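Uncharacterized protein MJ0327 (Methanocaldococcus jannaschii DSM 2661, PDB 2QTD) is of unknown function but belongs to the dinitrogenase iron-molybdenum cofactor family, and so may bind the nitrogenase cofactor or a related metal cluster. Local coordinates at residues 7-12 with 59-64; 22-27 with 41-46; 81-86 with 97-102. All coordinates share one frame; numbering follows the deposited sequence. Where two conformers were deposited one is given.

Interaction 1 (7-12 with 59-64); sequences VAISMD and AIICKN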
loop_
_atom_site.group_PDB
_atom_site.type_symbol
_atom_site.label_atom_id
_atom_site.label_comp_id
_atom_site.label_asym_id
_atom_site.label_seq_id
_atom_site.Cartn_x
_atom_site.Cartn_y
_atom_site.Cartn_z
ATOM N N VAL A 7 3.143 5.569 1.853
ATOM C CA VAL A 7 2.734 4.372 1.102
ATOM C C VAL A 7 1.861 3.516 1.997
ATOM O O VAL A 7 2.206 3.245 3.158
ATOM C CB VAL A 7 3.935 3.549 0.613
ATOM C CG1 VAL A 7 3.451 2.359 -0.254
ATOM C CG2 VAL A 7 4.986 4.459 -0.143
ATOM N N ALA A 8 0.714 3.132 1.481
ATOM C CA ALA A 8 -0.154 2.124 2.186
ATOM C C ALA A 8 0.044 0.687 1.645
ATOM O O ALA A 8 -0.024 0.443 0.446
ATOM C CB ALA A 8 -1.620 2.561 2.128
ATOM N N ILE A 9 0.276 -0.244 2.552
ATOM C CA ILE A 9 0.500 -1.676 2.214
ATOM C C ILE A 9 -0.575 -2.529 2.826
ATOM O O ILE A 9 -0.806 -2.481 4.054
ATOM C CB ILE A 9 1.890 -2.162 2.682
ATOM C CG1 ILE A 9 2.943 -1.122 2.261
ATOM C CG2 ILE A 9 2.134 -3.625 2.158
ATOM C CD1 ILE A 9 4.347 -1.405 2.586
ATOM N N SER A 10 -1.188 -3.389 2.005
ATOM C CA SER A 10 -2.268 -4.258 2.489
ATOM C C SER A 10 -1.642 -5.456 3.217
ATOM O O SER A 10 -0.962 -6.266 2.611
ATOM C CB SER A 10 -3.076 -4.685 1.286
ATOM O OG SER A 10 -2.280 -5.406 0.367
HETATM N N MSE A 11 -1.887 -5.542 4.525
HETATM C CA MSE A 11 -1.210 -6.514 5.400
HETATM C C MSE A 11 -2.127 -7.536 6.083
HETATM O O MSE A 11 -3.213 -7.227 6.579
HETATM C CB MSE A 11 -0.407 -5.791 6.498
HETATM C CG MSE A 11 0.767 -4.959 5.980
HETATM SE SE MSE A 11 2.131 -6.102 5.182
HETATM C CE MSE A 11 2.587 -7.356 6.673
ATOM N N ASP A 12 -1.662 -8.787 6.113
ATOM C CA ASP A 12 -2.141 -9.785 7.102
ATOM C C ASP A 12 -1.145 -9.788 8.271
ATOM O O ASP A 12 -0.107 -9.138 8.210
ATOM C CB ASP A 12 -2.233 -11.176 6.484
ATOM C CG ASP A 12 -3.427 -11.338 5.553
ATOM O OD1 ASP A 12 -4.367 -10.510 5.540
ATOM O OD2 ASP A 12 -3.437 -12.342 4.849
ATOM N N ALA A 59 0.856 6.305 -2.654
ATOM C CA ALA A 59 0.970 5.035 -3.356
ATOM C C ALA A 59 0.378 3.953 -2.499
ATOM O O ALA A 59 0.334 4.109 -1.247
ATOM C CB ALA A 59 2.440 4.740 -3.642
ATOM N N ILE A 60 -0.092 2.869 -3.148
ATOM C CA ILE A 60 -0.525 1.637 -2.498
ATOM C C ILE A 60 0.343 0.488 -3.011
ATOM O O ILE A 60 0.649 0.475 -4.205
ATOM C CB ILE A 60 -2.040 1.358 -2.780
ATOM C CG1 ILE A 60 -2.937 2.319 -2.023
ATOM C CG2 ILE A 60 -2.437 -0.092 -2.412
ATOM C CD1 ILE A 60 -4.422 2.426 -2.550
ATOM N N ILE A 61 0.692 -0.467 -2.142
ATOM C CA ILE A 61 1.324 -1.759 -2.502
ATOM C C ILE A 61 0.338 -2.820 -2.087
ATOM O O ILE A 61 -0.077 -2.867 -0.942
ATOM C CB ILE A 61 2.689 -1.962 -1.903
ATOM C CG1 ILE A 61 3.649 -0.870 -2.334
ATOM C CG2 ILE A 61 3.260 -3.333 -2.254
ATOM C CD1 ILE A 61 5.003 -0.960 -1.574
ATOM N N CYS A 62 -0.065 -3.633 -3.066
ATOM C CA CYS A 62 -0.942 -4.775 -2.847
ATOM C C CYS A 62 -0.705 -5.843 -3.925
ATOM O O CYS A 62 -0.003 -5.623 -4.877
ATOM C CB CYS A 62 -2.407 -4.331 -2.845
ATOM S SG CYS A 62 -2.995 -3.672 -4.462
ATOM N N LYS A 63 -1.271 -7.015 -3.700
ATOM C CA LYS A 63 -1.173 -8.115 -4.640
ATOM C C LYS A 63 -2.320 -8.109 -5.605
ATOM O O LYS A 63 -2.134 -8.492 -6.754
ATOM C CB LYS A 63 -1.112 -9.443 -3.914
ATOM C CG LYS A 63 0.144 -9.691 -3.124
ATOM C CD LYS A 63 0.159 -11.118 -2.636
ATOM C CE LYS A 63 1.325 -11.474 -1.737
ATOM N NZ LYS A 63 1.300 -12.936 -1.419
ATOM N N ASN A 64 -3.509 -7.792 -5.121
ATOM C CA ASN A 64 -4.748 -7.734 -5.926
ATOM C C ASN A 64 -5.592 -6.628 -5.386
ATOM O O ASN A 64 -5.457 -6.286 -4.218
ATOM C CB ASN A 64 -5.583 -8.989 -5.793
ATOM C CG ASN A 64 -5.016 -10.161 -6.530
ATOM O OD1 ASN A 64 -5.001 -10.183 -7.765
ATOM N ND2 ASN A 64 -4.570 -11.164 -5.783
HETATM O O HOH W 1 -2.855 -7.517 -1.327
#
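With V7 CG1 trans to its own backbone N (chi1 -176°) and I61 CG1 turned opposite its carbonyl carbon (chi1 -59°), the two branches meet on one face of the sheet, CG1 to CG1 at 3.8 Å, and the side chains pass each other at a slant. I9 continues the row, its CD1 4.2 Å from CD1 of I61, and A59 sits beside V7 on the same face. Helix 87-95 covers this layer, laying F94 on V7 and I91 and V87 on I9. The opposite face carries A8 and I60, whose CB and CG1 stand 4.4 Å apart, with F20 of a loop against I60. This is the parallel pairing at the middle of the mixed sheet of a ribonuclease H-like fold. Within it A8 straddles I60: A8 N donates to A59 O (2.9 Å), and A8 O accepts I61 N (2.8 Å). The third rung, S10 N to I61 O, is longer at 3.2 Å. Beyond it the strands spread, and the S10 hydroxyl reaches across to lie 3.4 Å from C62 CB. A water hydrogen-bonded to S10 OG also accepts the backbone N of K63, at 2.9 Å, carrying the polar link past the last direct rung.

Interaction 2 (22-27 with 41-46); sequences DCKYFL and VIFNDE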
loop_
_atom_site.group_PDB
_atom_site.type_symbol
_atom_site.label_atom_id
_atom_site.label_comp_id
_atom_site.label_asym_id
_atom_site.label_seq_id
_atom_site.Cartn_x
_atom_site.Cartn_y
_atom_site.Cartn_z
ATOM N N ASP A 22 -9.114 -7.999 1.366
ATOM C CA ASP A 22 -9.136 -9.050 2.373
ATOM C C ASP A 22 -8.178 -8.827 3.549
ATOM O O ASP A 22 -8.204 -9.596 4.521
ATOM C CB ASP A 22 -8.944 -10.428 1.699
ATOM C CG ASP A 22 -7.507 -10.960 1.723
ATOM O OD1 ASP A 22 -6.557 -10.249 1.449
ATOM O OD2 ASP A 22 -7.331 -12.167 1.988
ATOM N N CYS A 23 -7.349 -7.784 3.471
ATOM C CA CYS A 23 -6.310 -7.588 4.491
ATOM C C CYS A 23 -6.869 -7.393 5.904
ATOM O O CYS A 23 -8.042 -7.031 6.100
ATOM C CB CYS A 23 -5.349 -6.472 4.123
ATOM S SG CYS A 23 -5.976 -4.807 4.105
ATOM N N LYS A 24 -6.044 -7.728 6.879
ATOM C CA LYS A 24 -6.373 -7.404 8.287
ATOM C C LYS A 24 -6.221 -5.928 8.557
ATOM O O LYS A 24 -7.053 -5.310 9.242
ATOM C CB LYS A 24 -5.523 -8.273 9.241
ATOM C CG LYS A 24 -5.719 -7.999 10.743
ATOM C CD LYS A 24 -7.150 -8.364 11.209
ATOM C CE LYS A 24 -7.488 -7.841 12.633
ATOM N NZ LYS A 24 -8.827 -8.352 13.067
ATOM N N TYR A 25 -5.153 -5.332 8.012
ATOM C CA TYR A 25 -4.849 -3.906 8.240
ATOM C C TYR A 25 -4.034 -3.356 7.097
ATOM O O TYR A 25 -3.461 -4.140 6.326
ATOM C CB TYR A 25 -4.127 -3.657 9.582
ATOM C CG TYR A 25 -2.700 -4.180 9.655
ATOM C CD1 TYR A 25 -2.460 -5.502 9.931
ATOM C CD2 TYR A 25 -1.598 -3.358 9.491
ATOM C CE1 TYR A 25 -1.143 -6.012 10.014
ATOM C CE2 TYR A 25 -0.282 -3.868 9.568
ATOM C CZ TYR A 25 -0.073 -5.180 9.834
ATOM O OH TYR A 25 1.193 -5.720 9.929
ATOM N N PHE A 26 -4.035 -2.016 6.983
ATOM C CA PHE A 26 -3.182 -1.226 6.107
ATOM C C PHE A 26 -2.037 -0.718 6.955
ATOM O O PHE A 26 -2.246 -0.150 8.060
ATOM C CB PHE A 26 -3.928 -0.049 5.495
ATOM C CG PHE A 26 -5.204 -0.443 4.827
ATOM C CD1 PHE A 26 -5.160 -1.101 3.606
ATOM C CD2 PHE A 26 -6.418 -0.143 5.402
ATOM C CE1 PHE A 26 -6.358 -1.476 2.978
ATOM C CE2 PHE A 26 -7.621 -0.502 4.774
ATOM C CZ PHE A 26 -7.578 -1.168 3.575
ATOM N N LEU A 27 -0.823 -1.046 6.526
ATOM C CA LEU A 27 0.392 -0.459 7.075
ATOM C C LEU A 27 0.699 0.854 6.331
ATOM O O LEU A 27 0.957 0.843 5.110
ATOM C CB LEU A 27 1.548 -1.452 6.997
ATOM C CG LEU A 27 2.920 -0.975 7.550
ATOM C CD1 LEU A 27 2.832 -0.787 9.072
ATOM C CD2 LEU A 27 3.969 -2.004 7.243
ATOM N N VAL A 41 -0.629 1.429 11.925
ATOM C CA VAL A 41 -1.646 0.434 11.583
ATOM C C VAL A 41 -3.025 1.062 11.492
ATOM O O VAL A 41 -3.460 1.757 12.421
ATOM C CB VAL A 41 -1.655 -0.624 12.651
ATOM C CG1 VAL A 41 -2.822 -1.591 12.483
ATOM C CG2 VAL A 41 -0.290 -1.321 12.651
ATOM N N ILE A 42 -3.700 0.817 10.378
ATOM C CA ILE A 42 -5.124 1.168 10.217
ATOM C C ILE A 42 -5.877 -0.146 9.952
ATOM O O ILE A 42 -5.689 -0.776 8.912
ATOM C CB ILE A 42 -5.378 2.209 9.093
ATOM C CG1 ILE A 42 -4.685 3.579 9.353
ATOM C CG2 ILE A 42 -6.887 2.410 8.914
ATOM C CD1 ILE A 42 -4.944 4.661 8.294
ATOM N N PHE A 43 -6.728 -0.563 10.883
ATOM C CA PHE A 43 -7.489 -1.818 10.660
ATOM C C PHE A 43 -8.449 -1.697 9.489
ATOM O O PHE A 43 -8.983 -0.631 9.240
ATOM C CB PHE A 43 -8.152 -2.294 11.953
ATOM C CG PHE A 43 -7.160 -2.816 12.952
ATOM C CD1 PHE A 43 -6.380 -3.925 12.643
ATOM C CD2 PHE A 43 -6.951 -2.159 14.165
ATOM C CE1 PHE A 43 -5.451 -4.425 13.532
ATOM C CE2 PHE A 43 -6.005 -2.629 15.085
ATOM C CZ PHE A 43 -5.238 -3.755 14.767
ATOM N N ASN A 44 -8.572 -2.765 8.708
ATOM C CA ASN A 44 -9.452 -2.800 7.542
ATOM C C ASN A 44 -10.896 -3.118 7.974
ATOM O O ASN A 44 -11.454 -4.165 7.627
ATOM C CB ASN A 44 -8.941 -3.846 6.560
ATOM C CG ASN A 44 -9.710 -3.859 5.262
ATOM O OD1 ASN A 44 -10.378 -2.863 4.889
ATOM N ND2 ASN A 44 -9.614 -4.971 4.557
ATOM N N ASP A 45 -11.491 -2.201 8.734
ATOM C CA ASP A 45 -12.901 -2.309 9.145
ATOM C C ASP A 45 -13.630 -1.144 8.484
ATOM O O ASP A 45 -13.024 -0.442 7.680
ATOM C CB ASP A 45 -13.058 -2.402 10.671
ATOM C CG ASP A 45 -12.447 -1.230 11.442
ATOM O OD1 ASP A 45 -12.192 -0.179 10.855
ATOM O OD2 ASP A 45 -12.209 -1.381 12.662
ATOM N N GLU A 46 -14.921 -0.958 8.772
ATOM C CA GLU A 46 -15.703 0.134 8.151
ATOM C C GLU A 46 -15.042 1.519 8.342
ATOM O O GLU A 46 -14.929 2.292 7.393
ATOM C CB GLU A 46 -17.150 0.149 8.664
#
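Four hydrogen bonds join C23, K24 and F26 to I42 and N44, and two of them belong to N44. With CG trans to its backbone N (chi1 -174°), N44 extends its amide toward C23 O and the F26 ring. Its ND2 donates to C23 O (3.0 Å), which lies within 4° of the amide plane, so the N-H points squarely at the oxygen even though the donor is tilted from the plane of that carbonyl. Its backbone N donates to K24 O, also at 3.0 Å, a straight bond that comes from above the carbonyl plane. Further along, F26 and I42 exchange a reciprocal pair, F26 N to I42 O (2.8 Å) and I42 N to F26 O (2.9 Å), the hydrogen-bonded pair of the antiparallel hairpin formed by strands 25-32 and 35-43. Around K24 and Y25 the first strand makes a classic beta bulge, both residues facing M11 of strand 5-11. The second strand ends in an inverse gamma turn centred on N44, followed by D45 as N-cap of helix 46-54.

Outside this polar frame, V41 reaches the Y25 ring obliquely, its CG1 3.7 Å from Y25 CD2. F43 CD1 packs 3.8 Å from Y25 CB, while K24 O approaches the edge of the F43 ring in its plane and V41 CG1 lies over one face, offset toward the rim. On the buried side the F26 ring lies beside the N44 amide, its CZ 3.5 Å from OD1 and the two planes 58° apart; F20 and I52 also border that ring. Because N44 ND2 gives its second bond to E21 O and OD1 accepts from K49 NZ, the amide can hardly flip without setting its oxygen against two carbonyls and its nitrogen against an amine.

Interaction 3 (81-86 with 97-102); sequences HAEGDD and GELSKI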
loop_
_atom_site.group_PDB
_atom_site.type_symbol
_atom_site.label_atom_id
_atom_site.label_comp_id
_atom_site.label_asym_id
_atom_site.label_seq_id
_atom_site.Cartn_x
_atom_site.Cartn_y
_atom_site.Cartn_z
ATOM N N HIS A 81 2.211 -3.382 -7.638
ATOM C CA HIS A 81 2.010 -4.798 -7.371
ATOM C C HIS A 81 3.143 -5.368 -6.517
ATOM O O HIS A 81 4.328 -5.265 -6.869
ATOM C CB HIS A 81 1.943 -5.572 -8.685
ATOM C CG HIS A 81 1.516 -6.994 -8.488
ATOM N ND1 HIS A 81 2.394 -8.051 -8.610
ATOM C CD2 HIS A 81 0.325 -7.524 -8.151
ATOM C CE1 HIS A 81 1.749 -9.179 -8.354
ATOM N NE2 HIS A 81 0.494 -8.884 -8.066
ATOM N N ALA A 82 2.787 -5.917 -5.361
ATOM C CA ALA A 82 3.738 -6.607 -4.496
ATOM C C ALA A 82 4.296 -7.852 -5.118
ATOM O O ALA A 82 3.590 -8.538 -5.870
ATOM C CB ALA A 82 3.104 -6.965 -3.174
ATOM N N GLU A 83 5.569 -8.133 -4.810
ATOM C CA GLU A 83 6.268 -9.325 -5.273
ATOM C C GLU A 83 6.639 -10.193 -4.076
ATOM O O GLU A 83 7.519 -9.839 -3.294
ATOM C CB GLU A 83 7.504 -8.903 -6.058
ATOM C CG GLU A 83 7.084 -8.042 -7.281
ATOM C CD GLU A 83 8.249 -7.532 -8.092
ATOM O OE1 GLU A 83 9.421 -7.836 -7.782
ATOM O OE2 GLU A 83 7.963 -6.816 -9.078
ATOM N N GLY A 84 5.927 -11.299 -3.928
ATOM C CA GLY A 84 5.975 -12.117 -2.735
ATOM C C GLY A 84 5.326 -11.530 -1.493
ATOM O O GLY A 84 4.625 -10.541 -1.550
ATOM N N ASP A 85 5.630 -12.156 -0.368
ATOM C CA ASP A 85 4.934 -11.997 0.941
ATOM C C ASP A 85 5.583 -10.991 1.904
ATOM O O ASP A 85 4.966 -10.592 2.908
ATOM C CB ASP A 85 4.939 -13.377 1.677
ATOM C CG ASP A 85 3.920 -14.360 1.143
ATOM O OD1 ASP A 85 3.034 -13.996 0.347
ATOM O OD2 ASP A 85 3.999 -15.542 1.548
ATOM N N ASP A 86 6.828 -10.590 1.636
ATOM C CA ASP A 86 7.664 -9.922 2.642
ATOM C C ASP A 86 7.557 -8.401 2.469
ATOM O O ASP A 86 7.969 -7.843 1.450
ATOM C CB ASP A 86 9.108 -10.439 2.504
ATOM C CG ASP A 86 10.030 -9.929 3.580
ATOM O OD1 ASP A 86 10.152 -8.720 3.779
ATOM O OD2 ASP A 86 10.713 -10.770 4.195
ATOM N N GLY A 97 12.603 1.552 -7.175
ATOM C CA GLY A 97 11.926 1.770 -8.419
ATOM C C GLY A 97 11.627 0.504 -9.198
ATOM O O GLY A 97 11.339 0.596 -10.395
ATOM N N GLU A 98 11.601 -0.650 -8.506
ATOM C CA GLU A 98 11.521 -1.994 -9.100
ATOM C C GLU A 98 10.172 -2.732 -9.073
ATOM O O GLU A 98 10.068 -3.824 -9.633
ATOM C CB GLU A 98 12.619 -2.874 -8.486
ATOM C CG GLU A 98 13.999 -2.294 -8.764
ATOM C CD GLU A 98 15.157 -3.195 -8.425
ATOM O OE1 GLU A 98 14.937 -4.363 -8.042
ATOM O OE2 GLU A 98 16.305 -2.708 -8.549
ATOM N N LEU A 99 9.133 -2.120 -8.510
ATOM C CA LEU A 99 7.733 -2.618 -8.552
ATOM C C LEU A 99 6.989 -2.059 -9.744
ATOM O O LEU A 99 7.143 -0.853 -10.153
ATOM C CB LEU A 99 6.949 -2.279 -7.257
ATOM C CG LEU A 99 7.427 -2.911 -5.949
ATOM C CD1 LEU A 99 6.459 -2.535 -4.781
ATOM C CD2 LEU A 99 7.638 -4.460 -6.014
ATOM N N SER A 100 6.173 -2.939 -10.290
ATOM C CA SER A 100 5.312 -2.624 -11.432
ATOM C C SER A 100 4.036 -1.935 -10.992
ATOM O O SER A 100 3.487 -2.235 -9.909
ATOM C CB SER A 100 4.969 -3.897 -12.148
ATOM O OG SER A 100 6.132 -4.410 -12.666
ATOM N N LYS A 101 3.586 -0.989 -11.810
ATOM C CA LYS A 101 2.385 -0.199 -11.563
ATOM C C LYS A 101 1.195 -0.934 -12.166
ATOM O O LYS A 101 1.219 -1.344 -13.344
ATOM C CB LYS A 101 2.588 1.213 -12.168
ATOM C CG LYS A 101 1.521 2.247 -11.837
ATOM C CD LYS A 101 1.915 3.622 -12.412
ATOM C CE LYS A 101 0.924 4.690 -11.996
ATOM N NZ LYS A 101 1.389 6.059 -12.452
ATOM N N ILE A 102 0.156 -1.130 -11.363
ATOM C CA ILE A 102 -1.029 -1.841 -11.820
ATOM C C ILE A 102 -1.794 -0.953 -12.786
ATOM O O ILE A 102 -2.078 0.194 -12.490
ATOM C CB ILE A 102 -1.903 -2.289 -10.630
ATOM C CG1 ILE A 102 -1.164 -3.324 -9.767
ATOM C CG2 ILE A 102 -3.293 -2.825 -11.168
ATOM C CD1 ILE A 102 -1.849 -3.725 -8.430
HETATM O O HOH W 2 5.647 -5.502 -9.108
HETATM O O HOH W 3 8.249 -5.791 -11.481
HETATM O O HOH W 4 11.014 -6.356 -9.307
#
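E98 O and the carboxylate of E83 face each other through water where helix 87-95 ends in a Schellman motif at G97 and the chain turns back along the outer edge of strand 78-81. One water donates to E83 OE1 and to E98 O, each at 2.7 Å; a second, also bonded to S100 OG, donates to OE2 and, by a longer bond, to E98 O. L99 comes next. With CG opposite its carbonyl carbon (chi1 -64°), it turns CD2 inward, 3.5 Å from H81 O and 3.8 Å from E83 CD, so that the leucine and the extended glutamate chain slide past each other in opposite directions. I61 and N90 also touch this leucine. Cut back to an alanine here, the side chain would lose the CD2 contact along E83 CG and CD, which is likely to leave a gap beside H81 O and the glutamate chain less closely held on that side.

At S100 the backbone takes over. Its N donates to a water (2.9 Å) that in turn donates to both H81 O and E83 OE2, so OE2 receives two bridging waters and the carboxylate is tied to the segment through water on this exposed surface. S100 O accepts H81 N at 2.8 Å; the I102 backbone bonds onward to I79, so the segment follows the edge strand in antiparallel sense. I102 closes the contact at the rim of the imidazole, its CD1 near the ring plane and its CG1 4.0 Å from H81 CB.

Overall arrangement
From the N terminus, strand 5-11 enters the middle of the sheet, and interaction 1 closes the long loop that brings strand 59-62 beside it. Interaction 2 is nested inside that loop: it closes the hairpin of strands 25-32 and 35-43, whose first strand bonds to the other edge of strand 5-11 through M11 N to Y25 O and I9 O to L27 N. Interaction 3 follows in series, joining the chain before helix 87-95 to the tail after it. It meets interaction 1 through the K63-D85 salt bridge and a C62 O to A82 N bond, but lies about 19 Å, centre to centre, from interaction 2, across the protein's middle.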